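Local coordinates for protein LP04448p (Drosophila melanogaster, PDB 4QMH) that probably binds tubulin through its TOG domains and, as a member of the XMAP215 family, drives microtubule polymerization, at residues 45-55 against 83-94; 104-115 against 148-156. All blocks are in the same frame, centred on the assembly; numbering follows the deposited sequence.

Interaction 1 (45-55 against 83-94); sequences ISEARLIKPSI and QLATAMGAGCRN
I51 and A87 show how a chain leaving one helix can be fastened to the end of the next. After helix 31-48 stops at A48, R49 takes a positive phi and turns residues 50-52 into an extended run across the C-terminal end of helix 71-88. Here I51 N donates to A87 O at 2.9 Å and almost straight (169°), approaching from above the carbonyl plane. One water donates to both I51 O and M88 O and so bridges the backbones again, and A87 CB lies 3.2 Å from R49 O.

Side chains close in beneath this strap. The side chains of I51 and L84 cross at about a right angle, CD1 meeting CD1 at 3.7 Å. M88 bends at its last torsion (chi3 -89°), bringing CE against I51 CD1 and, at 3.6 Å, I55 CG2. Further along, P53 lays CG 3.8 Å from the CA of G91, which has no side chain to intervene; beside it, N94 ND2 donates to a second water, whose bond to P53 O is weak.

Q83 is extended, with CG anti to the backbone N (chi1 175°), and its aliphatic part runs over I45, where CG meets I45 CG2 at 3.6 Å. Its NE2, lying against I45 CB, donates to Q42 O of helix 31-48. With an alanine here, Q42 O is likely to lose this donor and I45 CG2 the part of its packing that Q83 provides.

V12 of the N-terminal segment pairs through its backbone with L50 and K52, and I14 touches I51. Away from the strap, A85 and C92 turn to F125 of helix 112-129, so helix 71-88 ends packed between this connection and the next layer of an all-helical fold.

Interaction 2 (104-115 against 148-156); sequences LHALGDNKSFVR and SPALKTELW
The type I turn A106-D109, which leads out of helix 96-106 toward helix 112-129, sets G108 directly on L151 at the start of helix 149-162, a worked example of how an inter-helix turn packs on a neighbouring helix in an alpha solenoid. The two CA atoms are 3.9 Å apart, and L151 CB lies 3.7 Å from G108 CA; glycine, with no side chain, permits so close an approach.

S148 is the N-cap of helix 149-162: its OG, placed between the backbone N and carbonyl carbon (chi1 72°), accepts from L151 N. The same OG shares a water with G108 O, so the cap is tied to the turn as well. Deeper in, L151 CD1 reaches 3.3 Å from L104 O, and L104 and L155 cross at a slant, L104 CD2 touching L155 CD1 at 3.8 Å.

Toward the surface the chemistry becomes ionic. R115 bends at chi3 and brings NE to E154 OE2, a 3.0 Å salt bridge in which the oxygen is met from above the carboxylate plane. The guanidinium and carboxylate planes are only 25° apart although the chains cross at about a right angle. A water links R115 NH2 with E154 OE2, while R115 NH1 donates to D109 O at 2.9 Å, nearly in the guanidinium plane. Held at several points, the guanidinium is unlikely to turn easily. E154 CG, meanwhile, packs 3.6 Å from L107 O. D109 OD1 accepts from K111 N, forming an Asx turn at the entry to helix 112-129, and from K111 NZ in a salt bridge.

L107 also touches A118 and L119 of helix 112-129, and L155 meets A143 and L144 of helix 139-145. A short inter-helix turn laid against a neighbouring helix in this way is in keeping with the HEAT-repeat solenoid of TOG domains.

Interactions 1 and 2 lie in series along the chain, their centres 26 Å apart and their nearest atoms about 13 Å, and together they illustrate how one helix can be flanked by contacts toward each of its ends. Interaction 1 holds the C-terminal end of helix 71-88, whereas Q75, early in that helix, touches K111, F113 and V114 of 104-115. Helix 112-129 likewise begins in interaction 2 and meets interaction 1 through F125. Both are partly buried, with interaction 2 nearer the centre of the chain. Packing around 45-55 and 83-94 is mostly aliphatic, with a single direct hydrogen bond; 104-115 and 148-156 add a capped helix and a salt bridge to a leucine core.

Interaction 1 (45-55 against 83-94)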
loop_
_atom_site.group_PDB
_atom_site.type_symbol
_atom_site.label_atom_id
_atom_site.label_comp_id
_atom_site.label_asym_id
_atom_site.label_seq_id
_atom_site.Cartn_x
_atom_site.Cartn_y
_atom_site.Cartn_z
ATOM N N ILE A 45 -4.352 15.490 -16.484
ATOM C CA ILE A 45 -3.218 15.558 -15.568
ATOM C C ILE A 45 -1.948 16.049 -16.273
ATOM O O ILE A 45 -1.249 16.927 -15.763
ATOM C CB ILE A 45 -2.962 14.200 -14.859
ATOM C CG1 ILE A 45 -4.209 13.777 -14.081
ATOM C CG2 ILE A 45 -1.748 14.323 -13.941
ATOM C CD1 ILE A 45 -4.227 12.310 -13.700
ATOM N N SER A 46 -1.646 15.490 -17.445
ATOM C CA SER A 46 -0.462 15.891 -18.202
ATOM C C SER A 46 -0.456 17.378 -18.538
ATOM O O SER A 46 0.580 18.047 -18.450
ATOM C CB SER A 46 -0.370 15.088 -19.504
ATOM O OG SER A 46 0.066 13.769 -19.237
ATOM N N GLU A 47 -1.610 17.892 -18.941
ATOM C CA GLU A 47 -1.706 19.288 -19.364
ATOM C C GLU A 47 -1.507 20.225 -18.170
ATOM O O GLU A 47 -0.890 21.283 -18.300
ATOM C CB GLU A 47 -3.061 19.550 -20.029
ATOM C CG GLU A 47 -3.304 21.017 -20.417
ATOM C CD GLU A 47 -2.345 21.537 -21.486
ATOM O OE1 GLU A 47 -1.525 20.750 -22.008
ATOM O OE2 GLU A 47 -2.419 22.745 -21.808
ATOM N N ALA A 48 -2.026 19.840 -17.006
ATOM C CA ALA A 48 -1.842 20.643 -15.801
ATOM C C ALA A 48 -0.408 20.572 -15.250
ATOM O O ALA A 48 0.140 21.572 -14.764
ATOM C CB ALA A 48 -2.856 20.232 -14.732
ATOM N N ARG A 49 0.180 19.382 -15.354
ATOM C CA ARG A 49 1.518 19.047 -14.845
ATOM C C ARG A 49 1.610 19.002 -13.318
ATOM O O ARG A 49 1.923 17.958 -12.750
ATOM C CB ARG A 49 2.631 19.923 -15.423
ATOM C CG ARG A 49 4.008 19.425 -14.989
ATOM C CD ARG A 49 5.131 20.230 -15.608
ATOM N NE ARG A 49 6.424 19.796 -15.103
ATOM C CZ ARG A 49 7.559 20.456 -15.303
ATOM N NH1 ARG A 49 7.552 21.586 -16.003
ATOM N NH2 ARG A 49 8.699 19.990 -14.800
ATOM N N LEU A 50 1.372 20.135 -12.669
ATOM C CA LEU A 50 1.359 20.183 -11.205
ATOM C C LEU A 50 -0.020 20.598 -10.737
ATOM O O LEU A 50 -0.574 21.579 -11.227
ATOM C CB LEU A 50 2.415 21.152 -10.665
ATOM C CG LEU A 50 3.874 20.899 -11.043
ATOM C CD1 LEU A 50 4.761 21.917 -10.332
ATOM C CD2 LEU A 50 4.320 19.465 -10.739
ATOM N N ILE A 51 -0.578 19.840 -9.795
ATOM C CA ILE A 51 -1.972 20.031 -9.393
ATOM C C ILE A 51 -2.152 20.155 -7.879
ATOM O O ILE A 51 -1.295 19.741 -7.102
ATOM C CB ILE A 51 -2.892 18.901 -9.934
ATOM C CG1 ILE A 51 -2.546 17.549 -9.291
ATOM C CG2 ILE A 51 -2.798 18.794 -11.463
ATOM C CD1 ILE A 51 -3.387 16.400 -9.782
ATOM N N LYS A 52 -3.274 20.741 -7.478
ATOM C CA LYS A 52 -3.658 20.812 -6.078
ATOM C C LYS A 52 -4.224 19.456 -5.663
ATOM O O LYS A 52 -4.518 18.617 -6.509
ATOM C CB LYS A 52 -4.718 21.902 -5.886
ATOM C CG LYS A 52 -4.292 23.272 -6.354
ATOM C CD LYS A 52 -5.232 24.335 -5.806
ATOM C CE LYS A 52 -4.906 25.713 -6.377
ATOM N NZ LYS A 52 -3.500 26.122 -6.115
ATOM N N PRO A 53 -4.379 19.227 -4.353
ATOM C CA PRO A 53 -4.902 17.936 -3.886
ATOM C C PRO A 53 -6.403 17.758 -4.107
ATOM O O PRO A 53 -6.923 16.659 -3.942
ATOM C CB PRO A 53 -4.618 17.969 -2.375
ATOM C CG PRO A 53 -3.608 19.042 -2.177
ATOM C CD PRO A 53 -3.877 20.052 -3.239
ATOM N N SER A 54 -7.094 18.835 -4.460
ATOM C CA SER A 54 -8.539 18.793 -4.665
ATOM C C SER A 54 -8.878 18.199 -6.031
ATOM O O SER A 54 -8.639 18.827 -7.070
ATOM C CB SER A 54 -9.116 20.206 -4.546
ATOM O OG SER A 54 -8.377 21.138 -5.322
ATOM N N ILE A 55 -9.432 16.990 -6.035
ATOM C CA ILE A 55 -9.742 16.319 -7.296
ATOM C C ILE A 55 -11.189 15.835 -7.355
ATOM O O ILE A 55 -11.504 14.847 -8.014
ATOM C CB ILE A 55 -8.741 15.161 -7.579
ATOM C CG1 ILE A 55 -8.667 14.195 -6.386
ATOM C CG2 ILE A 55 -7.363 15.737 -7.911
ATOM C CD1 ILE A 55 -7.756 12.994 -6.618
ATOM N N GLN A 83 1.250 8.832 -12.087
ATOM C CA GLN A 83 1.227 10.158 -12.703
ATOM C C GLN A 83 0.594 11.176 -11.744
ATOM O O GLN A 83 1.075 12.306 -11.603
ATOM C CB GLN A 83 0.459 10.086 -14.025
ATOM C CG GLN A 83 0.245 11.406 -14.738
ATOM C CD GLN A 83 -0.688 11.277 -15.934
ATOM O OE1 GLN A 83 -1.330 10.242 -16.137
ATOM N NE2 GLN A 83 -0.761 12.326 -16.737
ATOM N N LEU A 84 -0.477 10.768 -11.074
ATOM C CA LEU A 84 -1.166 11.656 -10.155
ATOM C C LEU A 84 -0.257 12.014 -8.980
ATOM O O LEU A 84 -0.207 13.168 -8.531
ATOM C CB LEU A 84 -2.468 10.998 -9.664
ATOM C CG LEU A 84 -3.479 11.874 -8.924
ATOM C CD1 LEU A 84 -4.220 12.818 -9.878
ATOM C CD2 LEU A 84 -4.472 10.994 -8.186
ATOM N N ALA A 85 0.480 11.027 -8.478
ATOM C CA ALA A 85 1.374 11.275 -7.351
ATOM C C ALA A 85 2.407 12.328 -7.719
ATOM O O ALA A 85 2.656 13.266 -6.964
ATOM C CB ALA A 85 2.068 9.990 -6.927
ATOM N N THR A 86 3.009 12.155 -8.887
ATOM C CA THR A 86 4.033 13.079 -9.352
ATOM C C THR A 86 3.462 14.492 -9.479
ATOM O O THR A 86 4.092 15.462 -9.066
ATOM C CB THR A 86 4.625 12.606 -10.689
ATOM O OG1 THR A 86 5.294 11.348 -10.488
ATOM C CG2 THR A 86 5.614 13.640 -11.237
ATOM N N ALA A 87 2.264 14.596 -10.040
ATOM C CA ALA A 87 1.619 15.896 -10.233
ATOM C C ALA A 87 1.233 16.574 -8.916
ATOM O O ALA A 87 1.220 17.802 -8.808
ATOM C CB ALA A 87 0.372 15.734 -11.139
ATOM N N MET A 88 0.922 15.771 -7.906
ATOM C CA MET A 88 0.341 16.295 -6.665
ATOM C C MET A 88 1.384 16.544 -5.579
ATOM O O MET A 88 1.153 17.331 -4.656
ATOM C CB MET A 88 -0.718 15.316 -6.157
ATOM C CG MET A 88 -1.870 15.959 -5.446
ATOM S SD MET A 88 -3.131 14.730 -5.064
ATOM C CE MET A 88 -4.163 14.759 -6.518
ATOM N N GLY A 89 2.530 15.881 -5.684
ATOM C CA GLY A 89 3.563 16.032 -4.670
ATOM C C GLY A 89 3.017 15.660 -3.297
ATOM O O GLY A 89 2.324 14.654 -3.174
ATOM N N ALA A 90 3.316 16.467 -2.276
ATOM C CA ALA A 90 2.909 16.148 -0.897
ATOM C C ALA A 90 1.399 15.972 -0.733
ATOM O O ALA A 90 0.947 15.292 0.181
ATOM C CB ALA A 90 3.425 17.206 0.071
ATOM N N GLY A 91 0.623 16.591 -1.612
ATOM C CA GLY A 91 -0.821 16.497 -1.536
ATOM C C GLY A 91 -1.337 15.089 -1.751
ATOM O O GLY A 91 -2.488 14.798 -1.459
ATOM N N CYS A 92 -0.502 14.202 -2.275
ATOM C CA CYS A 92 -0.987 12.858 -2.558
ATOM C C CYS A 92 -1.390 12.104 -1.283
ATOM O O CYS A 92 -2.183 11.174 -1.357
ATOM C CB CYS A 92 0.005 12.054 -3.400
ATOM S SG CYS A 92 1.504 11.567 -2.515
ATOM N N ARG A 93 -0.881 12.519 -0.122
ATOM C CA ARG A 93 -1.238 11.835 1.133
ATOM C C ARG A 93 -2.745 11.901 1.378
ATOM O O ARG A 93 -3.313 11.063 2.100
ATOM C CB ARG A 93 -0.487 12.427 2.331
ATOM C CG ARG A 93 -0.918 13.832 2.692
ATOM C CD ARG A 93 -0.361 14.268 4.050
ATOM N NE ARG A 93 -0.818 15.604 4.434
ATOM C CZ ARG A 93 -0.781 16.088 5.676
ATOM N NH1 ARG A 93 -0.314 15.348 6.673
ATOM N NH2 ARG A 93 -1.217 17.317 5.924
ATOM N N ASN A 94 -3.391 12.906 0.788
ATOM C CA ASN A 94 -4.826 13.107 0.969
ATOM C C ASN A 94 -5.671 11.960 0.447
ATOM O O ASN A 94 -6.829 11.807 0.841
ATOM C CB ASN A 94 -5.298 14.400 0.299
ATOM C CG ASN A 94 -4.760 15.654 0.972
ATOM O OD1 ASN A 94 -3.750 15.619 1.671
ATOM N ND2 ASN A 94 -5.439 16.772 0.749
HETATM O O HOH W 1 -0.932 19.089 -4.385
HETATM O O HOH W 2 -7.748 16.621 -1.026
#

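Interaction 2 (104-115 against 148-156)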
loop_
_atom_site.group_PDB
_atom_site.type_symbol
_atom_site.label_atom_id
_atom_site.label_comp_id
_atom_site.label_asym_id
_atom_site.label_seq_id
_atom_site.Cartn_x
_atom_site.Cartn_y
_atom_site.Cartn_z
ATOM N N LEU A 104 -2.337 -2.284 -2.676
ATOM C CA LEU A 104 -1.980 -3.484 -1.938
ATOM C C LEU A 104 -2.589 -4.694 -2.616
ATOM O O LEU A 104 -1.971 -5.754 -2.705
ATOM C CB LEU A 104 -2.468 -3.396 -0.491
ATOM C CG LEU A 104 -1.732 -2.432 0.443
ATOM C CD1 LEU A 104 -2.450 -2.378 1.786
ATOM C CD2 LEU A 104 -0.261 -2.837 0.597
ATOM N N HIS A 105 -3.821 -4.548 -3.079
ATOM C CA HIS A 105 -4.483 -5.672 -3.689
ATOM C C HIS A 105 -3.772 -6.106 -4.973
ATOM O O HIS A 105 -3.683 -7.299 -5.265
ATOM C CB HIS A 105 -5.947 -5.361 -3.958
ATOM C CG HIS A 105 -6.738 -6.570 -4.318
ATOM N ND1 HIS A 105 -7.084 -7.533 -3.393
ATOM C CD2 HIS A 105 -7.211 -6.997 -5.509
ATOM C CE1 HIS A 105 -7.760 -8.491 -4.003
ATOM N NE2 HIS A 105 -7.846 -8.192 -5.286
ATOM N N ALA A 106 -3.237 -5.141 -5.722
ATOM C CA ALA A 106 -2.529 -5.461 -6.957
ATOM C C ALA A 106 -1.193 -6.152 -6.691
ATOM O O ALA A 106 -0.613 -6.748 -7.597
ATOM C CB ALA A 106 -2.308 -4.187 -7.798
ATOM N N LEU A 107 -0.683 -6.042 -5.463
ATOM C CA LEU A 107 0.540 -6.767 -5.089
ATOM C C LEU A 107 0.352 -8.270 -5.155
ATOM O O LEU A 107 1.324 -9.020 -5.119
ATOM C CB LEU A 107 0.983 -6.413 -3.666
ATOM C CG LEU A 107 1.601 -5.047 -3.423
ATOM C CD1 LEU A 107 1.941 -4.922 -1.934
ATOM C CD2 LEU A 107 2.848 -4.843 -4.266
ATOM N N GLY A 108 -0.898 -8.710 -5.207
ATOM C CA GLY A 108 -1.203 -10.131 -5.274
ATOM C C GLY A 108 -1.330 -10.658 -6.690
ATOM O O GLY A 108 -1.642 -11.836 -6.900
ATOM N N ASP A 109 -1.094 -9.792 -7.665
ATOM C CA ASP A 109 -1.310 -10.139 -9.065
ATOM C C ASP A 109 -0.391 -11.288 -9.481
ATOM O O ASP A 109 0.728 -11.398 -8.985
ATOM C CB ASP A 109 -1.059 -8.930 -9.965
ATOM C CG ASP A 109 -1.641 -9.108 -11.360
ATOM O OD1 ASP A 109 -1.002 -9.780 -12.200
ATOM O OD2 ASP A 109 -2.743 -8.580 -11.613
ATOM N N ASN A 110 -0.883 -12.140 -10.384
ATOM C CA ASN A 110 -0.114 -13.246 -10.954
ATOM C C ASN A 110 1.073 -12.814 -11.802
ATOM O O ASN A 110 2.008 -13.584 -12.004
ATOM C CB ASN A 110 -1.008 -14.115 -11.843
ATOM C CG ASN A 110 -2.039 -14.881 -11.065
ATOM O OD1 ASN A 110 -1.835 -15.217 -9.897
ATOM N ND2 ASN A 110 -3.161 -15.174 -11.712
ATOM N N LYS A 111 1.016 -11.594 -12.323
ATOM C CA LYS A 111 2.036 -11.106 -13.244
ATOM C C LYS A 111 2.974 -10.115 -12.543
ATOM O O LYS A 111 2.519 -9.119 -11.971
ATOM C CB LYS A 111 1.363 -10.444 -14.448
ATOM C CG LYS A 111 0.503 -11.413 -15.265
ATOM C CD LYS A 111 -0.394 -10.677 -16.244
ATOM C CE LYS A 111 -1.440 -9.859 -15.511
ATOM N NZ LYS A 111 -2.132 -10.673 -14.466
ATOM N N SER A 112 4.277 -10.388 -12.602
ATOM C CA SER A 112 5.283 -9.612 -11.877
ATOM C C SER A 112 5.312 -8.132 -12.255
ATOM O O SER A 112 5.605 -7.288 -11.416
ATOM C CB SER A 112 6.676 -10.209 -12.087
ATOM O OG SER A 112 7.100 -10.028 -13.426
ATOM N N PHE A 113 5.034 -7.811 -13.516
ATOM C CA PHE A 113 5.055 -6.412 -13.916
ATOM C C PHE A 113 3.917 -5.626 -13.266
ATOM O O PHE A 113 4.053 -4.429 -13.031
ATOM C CB PHE A 113 5.064 -6.254 -15.452
ATOM C CG PHE A 113 3.712 -6.406 -16.105
ATOM C CD1 PHE A 113 2.922 -5.289 -16.367
ATOM C CD2 PHE A 113 3.248 -7.650 -16.490
ATOM C CE1 PHE A 113 1.682 -5.424 -16.989
ATOM C CE2 PHE A 113 2.022 -7.793 -17.107
ATOM C CZ PHE A 113 1.235 -6.678 -17.357
ATOM N N VAL A 114 2.802 -6.293 -12.970
ATOM C CA VAL A 114 1.694 -5.628 -12.292
ATOM C C VAL A 114 2.070 -5.427 -10.832
ATOM O O VAL A 114 1.846 -4.355 -10.263
ATOM C CB VAL A 114 0.371 -6.425 -12.393
ATOM C CG1 VAL A 114 -0.753 -5.701 -11.654
ATOM C CG2 VAL A 114 -0.005 -6.630 -13.868
ATOM N N ARG A 115 2.660 -6.447 -10.222
ATOM C CA ARG A 115 3.093 -6.287 -8.829
ATOM C C ARG A 115 4.119 -5.152 -8.719
ATOM O O ARG A 115 4.130 -4.412 -7.740
ATOM C CB ARG A 115 3.662 -7.587 -8.261
ATOM C CG ARG A 115 2.667 -8.737 -8.263
ATOM C CD ARG A 115 3.139 -9.905 -7.395
ATOM N NE ARG A 115 4.431 -10.436 -7.840
ATOM C CZ ARG A 115 4.570 -11.468 -8.674
ATOM N NH1 ARG A 115 3.497 -12.079 -9.150
ATOM N NH2 ARG A 115 5.782 -11.891 -9.026
ATOM N N SER A 148 -3.361 -13.579 -0.738
ATOM C CA SER A 148 -2.768 -14.589 -1.596
ATOM C C SER A 148 -1.286 -14.737 -1.267
ATOM O O SER A 148 -0.677 -13.838 -0.681
ATOM C CB SER A 148 -2.933 -14.195 -3.062
ATOM O OG SER A 148 -2.075 -13.119 -3.390
ATOM N N PRO A 149 -0.695 -15.880 -1.626
ATOM C CA PRO A 149 0.741 -16.071 -1.394
ATOM C C PRO A 149 1.596 -14.979 -2.042
ATOM O O PRO A 149 2.557 -14.521 -1.424
ATOM C CB PRO A 149 1.009 -17.439 -2.035
ATOM C CG PRO A 149 -0.289 -18.158 -1.895
ATOM C CD PRO A 149 -1.344 -17.110 -2.120
ATOM N N ALA A 150 1.262 -14.568 -3.264
ATOM C CA ALA A 150 2.020 -13.506 -3.924
ATOM C C ALA A 150 1.947 -12.209 -3.124
ATOM O O ALA A 150 2.957 -11.539 -2.915
ATOM C CB ALA A 150 1.520 -13.281 -5.348
ATOM N N LEU A 151 0.748 -11.857 -2.670
ATOM C CA LEU A 151 0.585 -10.626 -1.899
ATOM C C LEU A 151 1.382 -10.690 -0.602
ATOM O O LEU A 151 2.113 -9.747 -0.265
ATOM C CB LEU A 151 -0.898 -10.343 -1.627
ATOM C CG LEU A 151 -1.207 -9.077 -0.825
ATOM C CD1 LEU A 151 -2.628 -8.565 -1.130
ATOM C CD2 LEU A 151 -1.031 -9.345 0.678
ATOM N N LYS A 152 1.274 -11.799 0.119
ATOM C CA LYS A 152 2.014 -11.931 1.367
ATOM C C LYS A 152 3.521 -11.840 1.120
ATOM O O LYS A 152 4.240 -11.199 1.882
ATOM C CB LYS A 152 1.629 -13.217 2.117
ATOM C CG LYS A 152 0.174 -13.206 2.600
ATOM C CD LYS A 152 -0.241 -14.489 3.311
ATOM C CE LYS A 152 0.136 -15.735 2.540
ATOM N NZ LYS A 152 -0.335 -16.953 3.270
ATOM N N THR A 153 3.998 -12.478 0.057
ATOM C CA THR A 153 5.412 -12.400 -0.295
ATOM C C THR A 153 5.858 -10.958 -0.518
ATOM O O THR A 153 6.835 -10.503 0.079
ATOM C CB THR A 153 5.721 -13.239 -1.540
ATOM O OG1 THR A 153 5.351 -14.599 -1.287
ATOM C CG2 THR A 153 7.221 -13.167 -1.878
ATOM N N GLU A 154 5.133 -10.227 -1.363
ATOM C CA GLU A 154 5.513 -8.848 -1.681
ATOM C C GLU A 154 5.390 -7.947 -0.465
ATOM O O GLU A 154 6.241 -7.093 -0.232
ATOM C CB GLU A 154 4.649 -8.267 -2.800
ATOM C CG GLU A 154 4.754 -8.962 -4.127
ATOM C CD GLU A 154 6.089 -8.770 -4.816
ATOM O OE1 GLU A 154 6.826 -7.820 -4.484
ATOM O OE2 GLU A 154 6.399 -9.587 -5.703
ATOM N N LEU A 155 4.322 -8.137 0.303
ATOM C CA LEU A 155 4.024 -7.205 1.388
ATOM C C LEU A 155 4.976 -7.368 2.571
ATOM O O LEU A 155 5.443 -6.379 3.140
ATOM C CB LEU A 155 2.556 -7.323 1.812
ATOM C CG LEU A 155 2.026 -6.234 2.738
ATOM C CD1 LEU A 155 2.496 -4.835 2.308
ATOM C CD2 LEU A 155 0.507 -6.313 2.799
ATOM N N TRP A 156 5.299 -8.606 2.939
ATOM C CA TRP A 156 6.325 -8.799 3.954
ATOM C C TRP A 156 7.700 -8.279 3.505
ATOM O O TRP A 156 8.465 -7.766 4.316
ATOM C CB TRP A 156 6.419 -10.266 4.397
ATOM C CG TRP A 156 5.299 -10.688 5.311
ATOM C CD1 TRP A 156 4.407 -11.703 5.097
ATOM C CD2 TRP A 156 4.947 -10.108 6.580
ATOM N NE1 TRP A 156 3.535 -11.794 6.150
ATOM C CE2 TRP A 156 3.835 -10.824 7.070
ATOM C CE3 TRP A 156 5.462 -9.054 7.344
ATOM C CZ2 TRP A 156 3.225 -10.524 8.294
ATOM C CZ3 TRP A 156 4.856 -8.755 8.554
ATOM C CH2 TRP A 156 3.747 -9.489 9.020
HETATM O O HOH W 3 -3.721 -13.053 -5.765
HETATM O O HOH W 4 7.658 -9.943 -7.915
#